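Endo-1,4-beta-xylanase D (Paenibacillus polymyxa, PDB 1W0N) probably hydrolyses internal beta-1,4 bonds of xylan, and its family 36 carbohydrate-binding module, the part described here, probably binds xylan in a calcium-dependent manner. Local coordinates at residues 17-28 with 36-47. Sequence-based numbering, arbitrary orientation.
Sequences AENMKIGGTYAG and GVALYANADYVS. With CA (calcium ion), chain B; MG (magnesium ion), chain C.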
loop_
_atom_site.group_PDB
_atom_site.type_symbol
_atom_site.label_atom_id
_atom_site.label_comp_id
_atom_site.label_asym_id
_atom_site.label_seq_id
_atom_site.Cartn_x
_atom_site.Cartn_y
_atom_site.Cartn_z
ATOM N N ALA A 17 5.411 -6.334 0.649
ATOM C CA ALA A 17 4.020 -6.651 0.375
ATOM C C ALA A 17 3.794 -8.151 0.233
ATOM O O ALA A 17 2.772 -8.686 0.674
ATOM C CB ALA A 17 3.552 -5.920 -0.875
ATOM N N GLU A 18 4.756 -8.830 -0.403
ATOM C CA GLU A 18 4.662 -10.248 -0.657
ATOM C C GLU A 18 4.709 -11.084 0.632
ATOM O O GLU A 18 4.431 -12.284 0.564
ATOM C CB GLU A 18 5.732 -10.686 -1.659
ATOM C CG GLU A 18 7.184 -10.443 -1.264
ATOM C CD GLU A 18 7.766 -9.083 -1.669
ATOM O OE1 GLU A 18 7.012 -8.071 -1.711
ATOM O OE2 GLU A 18 8.988 -8.992 -1.908
ATOM N N ASN A 19 5.028 -10.472 1.773
ATOM C CA ASN A 19 4.994 -11.147 3.063
ATOM C C ASN A 19 3.745 -10.836 3.886
ATOM O O ASN A 19 3.603 -11.323 5.011
ATOM C CB ASN A 19 6.251 -10.812 3.864
ATOM C CG ASN A 19 7.496 -11.366 3.225
ATOM O OD1 ASN A 19 7.443 -12.377 2.505
ATOM N ND2 ASN A 19 8.624 -10.740 3.490
ATOM N N MET A 20 2.837 -10.045 3.335
ATOM C CA MET A 20 1.599 -9.667 4.008
ATOM C C MET A 20 0.495 -10.669 3.707
ATOM O O MET A 20 0.621 -11.528 2.833
ATOM C CB MET A 20 1.177 -8.265 3.538
ATOM C CG MET A 20 2.177 -7.188 3.889
ATOM S SD MET A 20 1.572 -5.611 3.277
ATOM C CE MET A 20 2.995 -4.563 3.598
ATOM N N LYS A 21 -0.617 -10.543 4.426
ATOM C CA LYS A 21 -1.825 -11.264 4.076
ATOM C C LYS A 21 -2.382 -10.660 2.781
ATOM O O LYS A 21 -2.424 -9.436 2.642
ATOM C CB LYS A 21 -2.863 -11.154 5.186
ATOM C CG LYS A 21 -4.087 -11.958 4.963
ATOM C CD LYS A 21 -5.045 -11.841 6.128
ATOM C CE LYS A 21 -6.348 -12.547 5.895
ATOM N NZ LYS A 21 -6.109 -13.936 5.474
ATOM N N ILE A 22 -2.762 -11.517 1.841
ATOM C CA ILE A 22 -3.275 -11.109 0.539
ATOM C C ILE A 22 -4.704 -11.556 0.476
ATOM O O ILE A 22 -4.995 -12.741 0.685
ATOM C CB ILE A 22 -2.451 -11.741 -0.588
ATOM C CG1 ILE A 22 -0.981 -11.378 -0.488
ATOM C CG2 ILE A 22 -3.026 -11.335 -1.940
ATOM C CD1 ILE A 22 -0.071 -12.144 -1.396
ATOM N N GLY A 23 -5.630 -10.658 0.162
ATOM C CA GLY A 23 -7.014 -11.014 0.049
ATOM C C GLY A 23 -7.695 -10.367 -1.123
ATOM O O GLY A 23 -7.135 -9.509 -1.795
ATOM N N GLY A 24 -8.921 -10.797 -1.346
ATOM C CA GLY A 24 -9.743 -10.341 -2.456
ATOM C C GLY A 24 -9.820 -11.355 -3.579
ATOM O O GLY A 24 -9.129 -12.380 -3.612
ATOM N N THR A 25 -10.654 -11.042 -4.561
ATOM C CA THR A 25 -10.893 -11.921 -5.693
ATOM C C THR A 25 -9.678 -12.145 -6.558
ATOM O O THR A 25 -9.479 -13.259 -7.067
ATOM C CB THR A 25 -12.046 -11.376 -6.537
ATOM O OG1 THR A 25 -13.228 -11.378 -5.748
ATOM C CG2 THR A 25 -12.357 -12.266 -7.753
ATOM N N TYR A 26 -8.886 -11.099 -6.770
ATOM C CA TYR A 26 -7.874 -11.152 -7.813
ATOM C C TYR A 26 -6.446 -11.028 -7.298
ATOM O O TYR A 26 -5.509 -11.428 -8.011
ATOM C CB TYR A 26 -8.089 -10.020 -8.831
ATOM C CG TYR A 26 -9.429 -10.045 -9.467
ATOM C CD1 TYR A 26 -9.724 -10.899 -10.539
ATOM C CD2 TYR A 26 -10.446 -9.202 -9.010
ATOM C CE1 TYR A 26 -10.958 -10.908 -11.124
ATOM C CE2 TYR A 26 -11.687 -9.205 -9.577
ATOM C CZ TYR A 26 -11.949 -10.034 -10.640
ATOM O OH TYR A 26 -13.179 -10.008 -11.191
ATOM N N ALA A 27 -6.241 -10.435 -6.119
ATOM C CA ALA A 27 -4.897 -10.064 -5.690
ATOM C C ALA A 27 -3.999 -11.287 -5.585
ATOM O O ALA A 27 -4.428 -12.372 -5.164
ATOM C CB ALA A 27 -4.948 -9.359 -4.361
ATOM N N GLY A 28 -2.734 -11.096 -5.916
ATOM C CA GLY A 28 -1.761 -12.166 -5.821
ATOM C C GLY A 28 -0.352 -11.659 -5.915
ATOM O O GLY A 28 -0.091 -10.540 -6.385
ATOM N N GLY A 36 6.363 -8.520 -5.230
ATOM C CA GLY A 36 5.365 -7.733 -4.528
ATOM C C GLY A 36 4.012 -8.357 -4.692
ATOM O O GLY A 36 3.892 -9.582 -4.852
ATOM N N VAL A 37 2.969 -7.521 -4.653
ATOM C CA VAL A 37 1.600 -7.958 -4.809
ATOM C C VAL A 37 0.900 -6.995 -5.760
ATOM O O VAL A 37 1.133 -5.777 -5.700
ATOM C CB VAL A 37 0.859 -8.038 -3.451
ATOM C CG1 VAL A 37 -0.596 -8.457 -3.622
ATOM C CG2 VAL A 37 1.579 -9.004 -2.523
ATOM N N ALA A 38 0.009 -7.535 -6.601
ATOM C CA ALA A 38 -0.847 -6.723 -7.453
ATOM C C ALA A 38 -2.254 -6.650 -6.872
ATOM O O ALA A 38 -2.806 -7.646 -6.370
ATOM C CB ALA A 38 -0.925 -7.315 -8.849
ATOM N N LEU A 39 -2.837 -5.457 -7.006
ATOM C CA LEU A 39 -4.206 -5.135 -6.607
ATOM C C LEU A 39 -4.956 -4.680 -7.858
ATOM O O LEU A 39 -4.491 -3.764 -8.562
ATOM C CB LEU A 39 -4.201 -4.007 -5.578
ATOM C CG LEU A 39 -3.338 -4.231 -4.336
ATOM C CD1 LEU A 39 -3.282 -2.958 -3.515
ATOM C CD2 LEU A 39 -3.834 -5.396 -3.503
ATOM N N TYR A 40 -6.086 -5.316 -8.141
ATOM C CA TYR A 40 -6.772 -5.140 -9.420
ATOM C C TYR A 40 -8.180 -4.585 -9.323
ATOM O O TYR A 40 -8.697 -3.992 -10.290
ATOM C CB TYR A 40 -6.894 -6.474 -10.171
ATOM C CG TYR A 40 -5.598 -7.235 -10.363
ATOM C CD1 TYR A 40 -4.826 -7.075 -11.508
ATOM C CD2 TYR A 40 -5.174 -8.169 -9.427
ATOM C CE1 TYR A 40 -3.682 -7.834 -11.711
ATOM C CE2 TYR A 40 -4.035 -8.939 -9.623
ATOM C CZ TYR A 40 -3.297 -8.769 -10.772
ATOM O OH TYR A 40 -2.174 -9.543 -10.992
ATOM N N ALA A 41 -8.871 -4.840 -8.211
ATOM C CA ALA A 41 -10.277 -4.504 -8.095
ATOM C C ALA A 41 -10.599 -4.153 -6.673
ATOM O O ALA A 41 -9.792 -4.361 -5.757
ATOM C CB ALA A 41 -11.121 -5.666 -8.551
ATOM N N ASN A 42 -11.728 -3.538 -6.416
ATOM C CA ASN A 42 -11.991 -2.998 -5.115
ATOM C C ASN A 42 -11.756 -3.773 -3.757
ATOM O O ASN A 42 -11.263 -3.131 -2.836
ATOM C CB ASN A 42 -13.411 -2.404 -5.175
ATOM C CG ASN A 42 -13.404 -0.989 -5.698
ATOM O OD1 ASN A 42 -14.488 -0.386 -5.861
ATOM N ND2 ASN A 42 -12.246 -0.407 -5.916
ATOM N N ALA A 43 -12.124 -5.010 -3.455
ATOM C CA ALA A 43 -12.006 -6.037 -2.445
ATOM C C ALA A 43 -10.626 -6.643 -2.389
ATOM O O ALA A 43 -10.329 -7.372 -1.458
ATOM C CB ALA A 43 -13.034 -7.120 -2.601
ATOM N N ASP A 44 -9.703 -6.314 -3.346
ATOM C CA ASP A 44 -8.328 -6.734 -3.221
ATOM C C ASP A 44 -7.626 -5.959 -2.119
ATOM O O ASP A 44 -7.868 -4.762 -1.945
ATOM C CB ASP A 44 -7.572 -6.517 -4.545
ATOM C CG ASP A 44 -7.960 -7.509 -5.634
ATOM O OD1 ASP A 44 -8.543 -8.585 -5.313
ATOM O OD2 ASP A 44 -7.648 -7.215 -6.817
ATOM N N TYR A 45 -6.741 -6.600 -1.382
ATOM C CA TYR A 45 -5.954 -5.887 -0.371
ATOM C C TYR A 45 -4.726 -6.685 -0.003
ATOM O O TYR A 45 -4.650 -7.892 -0.225
ATOM C CB TYR A 45 -6.800 -5.617 0.909
ATOM C CG TYR A 45 -7.192 -6.874 1.667
ATOM C CD1 TYR A 45 -8.360 -7.558 1.387
ATOM C CD2 TYR A 45 -6.359 -7.371 2.652
ATOM C CE1 TYR A 45 -8.707 -8.715 2.089
ATOM C CE2 TYR A 45 -6.681 -8.526 3.346
ATOM C CZ TYR A 45 -7.865 -9.205 3.095
ATOM O OH TYR A 45 -8.195 -10.320 3.772
ATOM N N VAL A 46 -3.764 -5.970 0.624
ATOM C CA VAL A 46 -2.747 -6.603 1.452
ATOM C C VAL A 46 -2.830 -6.002 2.842
ATOM O O VAL A 46 -3.145 -4.810 2.994
ATOM C CB VAL A 46 -1.298 -6.452 0.911
ATOM C CG1 VAL A 46 -1.137 -7.263 -0.362
ATOM C CG2 VAL A 46 -0.918 -5.000 0.674
ATOM N N SER A 47 -2.555 -6.805 3.867
ATOM C CA SER A 47 -2.617 -6.300 5.226
ATOM C C SER A 47 -1.698 -7.055 6.155
ATOM O O SER A 47 -1.339 -8.208 5.913
ATOM C CB SER A 47 -4.030 -6.346 5.771
ATOM O OG SER A 47 -4.471 -7.669 5.929
HETATM CA CA CA B . 8.798 -6.531 -2.427
HETATM MG MG MG C . -8.383 -2.996 -12.074
HETATM O O HOH W 1 -11.375 -8.523 -5.290
HETATM O O HOH W 2 11.073 -6.923 -3.142
HETATM O O HOH W 3 -8.068 -4.704 -13.219
HETATM O O HOH W 4 -10.413 -3.103 -12.373
HETATM O O HOH W 5 -8.237 -1.841 -13.831
HETATM O O HOH W 6 -8.476 -1.184 -11.100
#
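Asp44 joins the two segments through its buried carboxylate. Asp44 OD1 accepts from Tyr26 N on its syn lone pair (2.9 Å) and weakly from Ala27 N, while OD2 takes Tyr40 N on its anti lone pair and Ala41 N from above the carboxylate plane. Chi1 of -73° turns CG beside the backbone N, bringing OD1 to the 26-27 amides and OD2 to those of 40-41. Replacing Asp44 with alanine is likely to leave these four N-H groups without this acceptor and let loop 24-27 drift from 40-44. Tight packing continues where Ile22 CD1 meets Val37 CG2 tip to tip at 3.7 Å, and where Gly23 CA makes a CH-pi contact over one face of the Tyr45 ring, which a side chain would strike. The outer side is looser: Tyr26 CD2 lies 3.6 Å from Ala41 CB, a water links Thr25 N to Asp44 OD1, and the exposed Lys21 side chain runs outward past Tyr45 OH. Glu18 chelates calcium beside Gly36; Tyr40 O binds magnesium with Asp121. Outermost in its sheet, strand 21-23 pairs antiparallel with 45-52 (Lys21 with Ser47, Gly23 with Tyr45), itself paired with 107-113; a separate ladder, Gly28 with Ala38, belongs to the other sheet of this beta-sandwich, beside 122-130.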